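PDB 4H79: CRISPR-associated protein, Cse2 family from Thermobifida fusca, which probably binds nucleic acid as the small Cse2 (CasB) subunit of the type I-E CRISPR Cascade complex. Local coordinates for residues 45-50 with 95-100; 100-105 with 157-162; 108-113 with 164-169. All coordinates share one frame; numbering follows the deposited sequence.

Overall arrangement
Three contacts lie within the Cse2 family region of this largely helical chain and follow the route from the end of helix 80-99 into the loop before helix 114-119. Interaction 1 sets that helix against helix 37-49; interaction 2, centred about 13 Å from interaction 1, begins at the shared Gln100 and ties the loop to the end of helix 144-160. Interaction 3, centred about 14 Å from interaction 2 and about 8 Å from the chain centre, joins the rest of the loop to the start of helix 167-176. His98 ND1 and Tyr167 OH, 2.7 Å apart in a probable hydrogen bond, link interactions 1 and 3. Interaction 2 lies at the surface; the ethanediols at interaction 3 probably come from crystallisation.

Interaction 1: 45-50 with 95-100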
# COMPACT_ATOMS: atom_id res chain seq x y z
N ARG A 45 6.08 -12.64 -8.98
CA ARG A 45 5.79 -11.93 -10.28
C ARG A 45 5.42 -10.45 -10.08
O ARG A 45 5.83 -9.58 -10.91
CB ARG A 45 4.65 -12.64 -11.03
CG ARG A 45 5.12 -14.01 -11.59
CD ARG A 45 3.97 -14.87 -12.13
NE ARG A 45 3.62 -14.38 -13.45
CZ ARG A 45 2.45 -14.61 -14.06
NH1 ARG A 45 1.51 -15.34 -13.47
NH2 ARG A 45 2.23 -14.09 -15.27
N LEU A 46 4.67 -10.15 -9.01
CA LEU A 46 4.38 -8.76 -8.65
C LEU A 46 5.67 -7.95 -8.39
O LEU A 46 5.82 -6.82 -8.91
CB LEU A 46 3.51 -8.68 -7.42
CG LEU A 46 2.01 -9.02 -7.70
CD1 LEU A 46 1.31 -9.32 -6.40
CD2 LEU A 46 1.31 -7.95 -8.51
N ARG A 47 6.62 -8.52 -7.61
CA ARG A 47 7.89 -7.84 -7.48
C ARG A 47 8.65 -7.64 -8.79
O ARG A 47 9.26 -6.60 -9.02
CB ARG A 47 8.80 -8.61 -6.47
CG ARG A 47 8.22 -8.48 -5.01
CD ARG A 47 9.29 -9.14 -4.03
NE ARG A 47 9.60 -10.57 -4.36
CZ ARG A 47 8.92 -11.62 -3.86
NH1 ARG A 47 7.87 -11.40 -3.05
NH2 ARG A 47 9.30 -12.86 -4.14
N ARG A 48 8.65 -8.64 -9.65
CA ARG A 48 9.42 -8.56 -10.89
C ARG A 48 8.76 -7.53 -11.80
O ARG A 48 9.43 -6.88 -12.64
CB ARG A 48 9.49 -9.96 -11.56
CG ARG A 48 10.23 -10.00 -12.90
CD ARG A 48 10.81 -11.40 -13.19
NE ARG A 48 9.78 -12.44 -13.34
CZ ARG A 48 9.05 -12.61 -14.44
NH1 ARG A 48 8.17 -13.61 -14.48
NH2 ARG A 48 9.22 -11.78 -15.49
N GLY A 49 7.43 -7.39 -11.68
CA GLY A 49 6.66 -6.35 -12.43
C GLY A 49 6.79 -4.91 -11.96
O GLY A 49 6.35 -3.98 -12.67
N ALA A 50 7.40 -4.69 -10.78
CA ALA A 50 7.45 -3.36 -10.16
C ALA A 50 8.06 -2.30 -11.07
O ALA A 50 9.11 -2.53 -11.67
CB ALA A 50 8.19 -3.40 -8.83
N TYR A 95 2.84 -4.55 -1.28
CA TYR A 95 2.69 -5.66 -0.33
C TYR A 95 3.65 -6.84 -0.66
O TYR A 95 4.24 -7.48 0.26
CB TYR A 95 1.19 -6.17 -0.33
CG TYR A 95 1.13 -7.47 0.47
CD1 TYR A 95 1.24 -7.44 1.89
CD2 TYR A 95 1.00 -8.74 -0.19
CE1 TYR A 95 1.29 -8.64 2.63
CE2 TYR A 95 0.98 -9.92 0.54
CZ TYR A 95 1.13 -9.85 1.94
OH TYR A 95 1.13 -11.02 2.70
N ALA A 96 3.76 -7.18 -1.97
CA ALA A 96 4.67 -8.28 -2.40
C ALA A 96 6.12 -8.02 -1.99
O ALA A 96 6.84 -8.93 -1.61
CB ALA A 96 4.58 -8.45 -3.93
N ILE A 97 6.53 -6.77 -2.10
CA ILE A 97 7.89 -6.38 -1.66
C ILE A 97 7.98 -6.48 -0.14
O ILE A 97 8.93 -7.07 0.41
CB ILE A 97 8.15 -4.91 -2.07
CG1 ILE A 97 8.32 -4.83 -3.60
CG2 ILE A 97 9.46 -4.39 -1.39
CD1 ILE A 97 8.17 -3.41 -4.10
N HIS A 98 6.93 -5.99 0.55
CA HIS A 98 6.89 -6.01 2.05
C HIS A 98 6.92 -7.38 2.65
O HIS A 98 7.67 -7.65 3.62
CB HIS A 98 5.55 -5.27 2.47
CG HIS A 98 5.60 -4.71 3.85
ND1 HIS A 98 4.67 -3.85 4.32
CD2 HIS A 98 6.48 -5.02 4.93
CE1 HIS A 98 4.96 -3.58 5.65
NE2 HIS A 98 6.07 -4.29 6.01
N GLN A 99 6.15 -8.31 2.07
CA GLN A 99 6.02 -9.69 2.63
C GLN A 99 7.21 -10.63 2.35
O GLN A 99 7.44 -11.59 3.08
CB GLN A 99 4.71 -10.34 2.12
CG GLN A 99 4.34 -11.63 2.88
CD GLN A 99 3.98 -11.33 4.35
OE1 GLN A 99 3.01 -10.62 4.64
NE2 GLN A 99 4.77 -11.85 5.29
N GLN A 100 8.03 -10.31 1.35
CA GLN A 100 9.01 -11.27 0.85
C GLN A 100 9.96 -11.73 1.97
O GLN A 100 10.58 -10.90 2.67
CB GLN A 100 9.83 -10.68 -0.32
CG GLN A 100 10.90 -11.68 -0.84
CD GLN A 100 11.75 -11.08 -1.95
OE1 GLN A 100 11.96 -9.84 -2.01
NE2 GLN A 100 12.31 -11.93 -2.79
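Arg47 reaches from helix 37-49 over the last turn of helix 80-99, and it buries more surface here than any other residue. CG lies anti to the carbonyl carbon, and a bend at chi3 (-57°) turns the guanidinium back over the C-terminal end of the partner helix. There NH1 donates to Ala96 O at 3.0 Å; the oxygen lies close to the guanidinium plane, but the donor stands above the carbonyl plane. Gln100 comes over one face of the same group. Its chain is fully extended, with CG anti to the backbone N, and its amide stacks on the guanidinium with the two planes 17° apart. The stack is offset, Gln100 CD sitting 3.3 Å from Arg47 NE, and no hydrogen bond joins the two groups.

The aliphatic part of Arg47 packs against the helix too, its CG 3.9 Å from Ile97 CG1. Next to it the methyl of Ala96 meets Leu46 CB at 3.7 Å. The segment axes approach to 8.8 Å, crossing at -116°, and the small Ala96 lies where they face each other. Ile97 also touches Arg152 of helix 144-160.

Chemically, Arg47 works in two ways: its methylenes extend the apolar seam, while its cationic head meets a C-terminal carbonyl, where the helix dipole would probably favour positive charge.

Interaction 2: 100-105 with 157-162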
# COMPACT_ATOMS: atom_id res chain seq x y z
N GLN A 100 8.03 -10.31 1.35
CA GLN A 100 9.01 -11.27 0.85
C GLN A 100 9.96 -11.73 1.97
O GLN A 100 10.58 -10.90 2.67
CB GLN A 100 9.83 -10.68 -0.32
CG GLN A 100 10.90 -11.68 -0.84
CD GLN A 100 11.75 -11.08 -1.95
OE1 GLN A 100 11.96 -9.84 -2.01
NE2 GLN A 100 12.31 -11.93 -2.79
N SER A 101 10.04 -13.07 2.12
CA SER A 101 10.90 -13.73 3.12
C SER A 101 10.55 -13.37 4.57
O SER A 101 11.36 -13.52 5.47
CB SER A 101 12.39 -13.41 2.89
OG SER A 101 12.73 -13.74 1.55
N ARG A 102 9.37 -12.81 4.79
CA ARG A 102 8.94 -12.56 6.16
C ARG A 102 8.00 -13.71 6.46
O ARG A 102 6.84 -13.69 6.12
CB ARG A 102 8.26 -11.22 6.30
CG ARG A 102 9.18 -9.98 6.16
CD ARG A 102 9.31 -9.09 7.44
NE ARG A 102 10.14 -9.83 8.36
CZ ARG A 102 11.46 -9.67 8.54
NH1 ARG A 102 12.12 -10.49 9.35
NH2 ARG A 102 12.13 -8.68 7.94
N ARG A 103 8.57 -14.74 7.07
CA ARG A 103 7.88 -16.01 7.31
C ARG A 103 7.10 -15.86 8.63
O ARG A 103 6.01 -16.38 8.76
CB ARG A 103 8.90 -17.19 7.39
CG ARG A 103 9.67 -17.56 6.10
CD ARG A 103 8.92 -17.11 4.85
NE ARG A 103 8.10 -18.12 4.16
CZ ARG A 103 8.19 -18.38 2.85
NH1 ARG A 103 9.07 -17.72 2.10
NH2 ARG A 103 7.40 -19.29 2.28
N ASP A 104 7.65 -15.08 9.56
CA ASP A 104 7.12 -15.03 10.94
C ASP A 104 5.83 -14.24 11.12
O ASP A 104 5.02 -14.61 11.93
CB ASP A 104 8.18 -14.47 11.84
CG ASP A 104 9.54 -14.95 11.44
OD1 ASP A 104 10.26 -14.16 10.78
OD2 ASP A 104 9.86 -16.14 11.73
N ASP A 105 5.64 -13.17 10.35
CA ASP A 105 4.58 -12.27 10.64
C ASP A 105 3.78 -11.85 9.37
O ASP A 105 4.33 -11.88 8.26
CB ASP A 105 5.19 -11.03 11.28
CG ASP A 105 4.45 -10.59 12.51
OD1 ASP A 105 3.19 -10.74 12.53
OD2 ASP A 105 5.13 -10.08 13.44
N LEU A 157 11.95 -0.13 4.24
CA LEU A 157 12.41 0.14 5.62
C LEU A 157 11.45 -0.51 6.62
O LEU A 157 11.87 -1.11 7.59
CB LEU A 157 12.54 1.66 5.90
CG LEU A 157 13.58 2.42 5.05
CD1 LEU A 157 13.43 3.92 5.35
CD2 LEU A 157 15.04 2.00 5.33
N LEU A 158 10.13 -0.39 6.35
CA LEU A 158 9.16 -1.06 7.24
C LEU A 158 9.39 -2.59 7.28
O LEU A 158 9.26 -3.20 8.36
CB LEU A 158 7.72 -0.80 6.78
CG LEU A 158 7.26 0.65 6.81
CD1 LEU A 158 5.80 0.73 6.28
CD2 LEU A 158 7.35 1.24 8.30
N ARG A 159 9.67 -3.19 6.11
CA ARG A 159 9.94 -4.62 6.07
C ARG A 159 11.11 -5.01 6.94
O ARG A 159 11.06 -6.04 7.63
CB ARG A 159 10.22 -5.05 4.58
CG ARG A 159 10.45 -6.54 4.50
CD ARG A 159 11.05 -7.00 3.13
NE ARG A 159 11.48 -8.38 3.37
CZ ARG A 159 12.58 -8.70 4.05
NH1 ARG A 159 13.46 -7.74 4.41
NH2 ARG A 159 12.82 -9.98 4.29
N ARG A 160 12.20 -4.23 6.89
CA ARG A 160 13.44 -4.55 7.66
C ARG A 160 13.13 -4.59 9.18
O ARG A 160 13.70 -5.40 9.89
CB ARG A 160 14.57 -3.51 7.33
CG ARG A 160 15.95 -3.84 7.94
CD ARG A 160 17.08 -3.48 6.96
NE ARG A 160 18.30 -4.24 7.20
CZ ARG A 160 19.26 -3.87 8.05
NH1 ARG A 160 20.35 -4.65 8.21
NH2 ARG A 160 19.13 -2.73 8.73
N ASP A 161 12.18 -3.77 9.63
CA ASP A 161 11.78 -3.71 11.06
C ASP A 161 10.54 -4.59 11.32
O ASP A 161 10.02 -4.58 12.41
CB ASP A 161 11.51 -2.25 11.48
CG ASP A 161 12.77 -1.52 11.94
OD1 ASP A 161 13.90 -1.89 11.45
OD2 ASP A 161 12.66 -0.63 12.81
N ALA A 162 10.06 -5.28 10.28
CA ALA A 162 8.90 -6.19 10.39
C ALA A 162 7.68 -5.43 10.89
O ALA A 162 6.91 -5.96 11.72
CB ALA A 162 9.23 -7.36 11.36
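Gln100 O is held by Arg159 through two hydrogen bonds, from NE at 2.8 Å and from NH2 at 2.9 Å. The grip is side-on, both nitrogens converging on one oxygen that lies near the guanidinium plane, and both donors lie in the carbonyl plane of Gln100. Arg159 gets there with an extended chain: CG is anti to the backbone N (chi1 -178°), and the run from CG to NE stays straight, carrying the head beyond its own helix to the loop.

A third hydrogen bond runs the other way. Arg102 NH2 donates to Arg159 O at 2.9 Å, tilted from both the carbonyl and guanidinium planes. That oxygen also accepts from Ala162 N at 2.9 Å, and the two donors approach it from opposite faces. The second of these bonds belongs to the Schellman motif that ends helix 144-160, where Ala162 has positive phi, so the loop arginine binds a carbonyl already engaged in the helix terminus.

Van der Waals contacts fill in around these bonds. The Ala162 methyl lies over one face of the Arg102 guanidinium, 4.0 Å from NE, and Ser101 CB touches the edge of the Arg159 group. The two arginine side chains meet at their methylenes, CG to CG 4.0 Å.

Electrostatically, Arg102 NH2 stands over a face of the Arg159 guanidinium, 3.9 Å from NH1. This closeness of like charges is probably eased by the carbonyl oxygens that each group engages.

Within the fold, the loop leaving helix 80-99 is thereby fastened to the end of helix 144-160. Arg159 also packs on His98 of helix 80-99, while Ser101 N bonds to Tyr32 OH of helix 16-33.

Interaction 3: 108-113 with 164-169; sequences HQRGWG and PLDYGL. With EDO (1,2-ethanediol), chain C; EDO (1,2-ethanediol), chain B.
Asp166 OD2 is gripped by two donors, Arg110 NE at 2.8 Å in a salt bridge and Gly111 N at 2.9 Å. They come to its syn and anti sides respectively, from the same face of the carboxylate. With CG anti to the backbone N (chi1 -178°), the carboxylate also offers OD1 to Leu169 N at 2.8 Å, the capping bond of helix 167-176. Asp166 N donates to Trp112 O at 2.9 Å, in the carbonyl plane, fastening the type II turn 109-112 at a second point.

Deeper in, Tyr167 N donates to His108 ND1 at 3.0 Å, while His108 NE2 bonds to Asp22 of helix 16-33. Pro164 CG lies over the five-membered ring of Trp112, 3.6 Å from its centroid and 8° off the normal, a CH-pi contact; an ethanediol covers the opposite face. An alanine in place of Trp112 would probably uncover the Pro164 ring and cost its CG this CH-pi partner.

One aspartate thus serves both helix and turn, and its negative charge, paired with Arg110, probably also interacts favourably with the positive N-terminal end of the helix 167-176 dipole.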
# COMPACT_ATOMS: atom_id res chain seq x y z
N HIS A 108 0.54 -7.40 6.09
CA HIS A 108 -0.71 -6.67 5.97
C HIS A 108 -1.57 -6.89 7.22
O HIS A 108 -2.01 -8.03 7.48
CB HIS A 108 -1.47 -7.07 4.68
CG HIS A 108 -2.91 -6.68 4.71
ND1 HIS A 108 -3.34 -5.36 4.76
CD2 HIS A 108 -4.07 -7.47 4.74
CE1 HIS A 108 -4.71 -5.32 4.83
NE2 HIS A 108 -5.17 -6.60 4.82
N GLN A 109 -1.82 -5.83 8.01
CA GLN A 109 -2.69 -5.90 9.21
C GLN A 109 -3.53 -4.67 9.21
O GLN A 109 -3.00 -3.54 9.06
CB GLN A 109 -1.89 -6.01 10.52
CG GLN A 109 -1.12 -7.33 10.59
CD GLN A 109 -0.31 -7.52 11.87
OE1 GLN A 109 -0.77 -7.12 12.92
NE2 GLN A 109 0.88 -8.15 11.80
N ARG A 110 -4.86 -4.86 9.39
CA ARG A 110 -5.80 -3.76 9.43
C ARG A 110 -5.48 -2.82 10.56
O ARG A 110 -5.07 -3.26 11.66
CB ARG A 110 -7.26 -4.25 9.63
CG ARG A 110 -7.82 -5.05 8.46
CD ARG A 110 -7.85 -4.31 7.11
NE ARG A 110 -8.40 -2.97 7.18
CZ ARG A 110 -9.66 -2.72 7.48
NH1 ARG A 110 -10.49 -3.71 7.67
NH2 ARG A 110 -10.09 -1.49 7.55
N GLY A 111 -5.70 -1.52 10.32
CA GLY A 111 -5.59 -0.51 11.39
C GLY A 111 -4.20 0.11 11.46
O GLY A 111 -4.02 1.06 12.19
N TRP A 112 -3.22 -0.42 10.72
CA TRP A 112 -1.87 0.19 10.66
C TRP A 112 -1.74 1.27 9.57
O TRP A 112 -1.51 0.97 8.36
CB TRP A 112 -0.81 -0.89 10.42
CG TRP A 112 -0.51 -1.66 11.66
CD1 TRP A 112 -1.22 -2.74 12.21
CD2 TRP A 112 0.56 -1.35 12.62
NE1 TRP A 112 -0.61 -3.13 13.40
CE2 TRP A 112 0.46 -2.34 13.69
CE3 TRP A 112 1.59 -0.38 12.67
CZ2 TRP A 112 1.36 -2.36 14.78
CZ3 TRP A 112 2.46 -0.39 13.77
CH2 TRP A 112 2.37 -1.37 14.80
N GLY A 113 -1.88 2.53 9.98
CA GLY A 113 -1.74 3.67 9.03
C GLY A 113 -0.25 3.86 8.69
O GLY A 113 0.64 3.46 9.48
N PRO A 164 4.03 -3.98 10.09
CA PRO A 164 2.97 -4.21 9.14
C PRO A 164 2.31 -2.90 8.68
O PRO A 164 2.46 -1.83 9.31
CB PRO A 164 1.95 -5.04 9.98
CG PRO A 164 2.13 -4.55 11.36
CD PRO A 164 3.60 -4.26 11.49
N LEU A 165 1.56 -2.97 7.60
CA LEU A 165 0.77 -1.87 7.13
C LEU A 165 -0.65 -2.36 6.72
O LEU A 165 -0.84 -3.51 6.32
CB LEU A 165 1.51 -1.28 5.94
CG LEU A 165 1.31 0.06 5.39
CD1 LEU A 165 1.56 1.13 6.48
CD2 LEU A 165 2.31 0.19 4.15
N ASP A 166 -1.64 -1.48 6.81
CA ASP A 166 -2.99 -1.82 6.32
C ASP A 166 -3.07 -1.50 4.84
O ASP A 166 -3.22 -0.30 4.43
CB ASP A 166 -4.04 -1.00 7.09
CG ASP A 166 -5.44 -1.34 6.67
OD1 ASP A 166 -5.68 -1.82 5.51
OD2 ASP A 166 -6.31 -1.09 7.54
N TYR A 167 -2.91 -2.54 3.99
CA TYR A 167 -2.93 -2.34 2.52
C TYR A 167 -4.28 -1.96 1.93
O TYR A 167 -4.35 -1.27 0.86
CB TYR A 167 -2.33 -3.55 1.78
CG TYR A 167 -0.80 -3.40 1.85
CD1 TYR A 167 -0.09 -2.63 0.87
CD2 TYR A 167 -0.07 -3.98 2.92
CE1 TYR A 167 1.31 -2.47 0.99
CE2 TYR A 167 1.34 -3.82 3.05
CZ TYR A 167 2.02 -3.05 2.08
OH TYR A 167 3.40 -2.87 2.16
N GLY A 168 -5.38 -2.36 2.60
CA GLY A 168 -6.77 -1.85 2.21
C GLY A 168 -6.83 -0.34 2.39
O GLY A 168 -7.26 0.43 1.49
N LEU A 169 -6.38 0.11 3.57
CA LEU A 169 -6.36 1.56 3.80
C LEU A 169 -5.43 2.28 2.81
O LEU A 169 -5.80 3.31 2.22
CB LEU A 169 -5.99 1.90 5.23
CG LEU A 169 -5.85 3.38 5.61
CD1 LEU A 169 -7.13 4.23 5.27
CD2 LEU A 169 -5.44 3.55 7.09
C1 EDO C . -5.61 -8.19 8.19
O1 EDO C . -5.66 -7.58 9.51
C2 EDO C . -5.14 -9.64 8.30
O2 EDO C . -3.82 -9.59 8.82
C1 EDO B . -1.14 0.23 15.38
O1 EDO B . -2.46 0.04 14.87
C2 EDO B . -1.04 1.61 16.01
O2 EDO B . -0.74 2.58 14.99
O HOH W 1 -2.08 1.87 5.78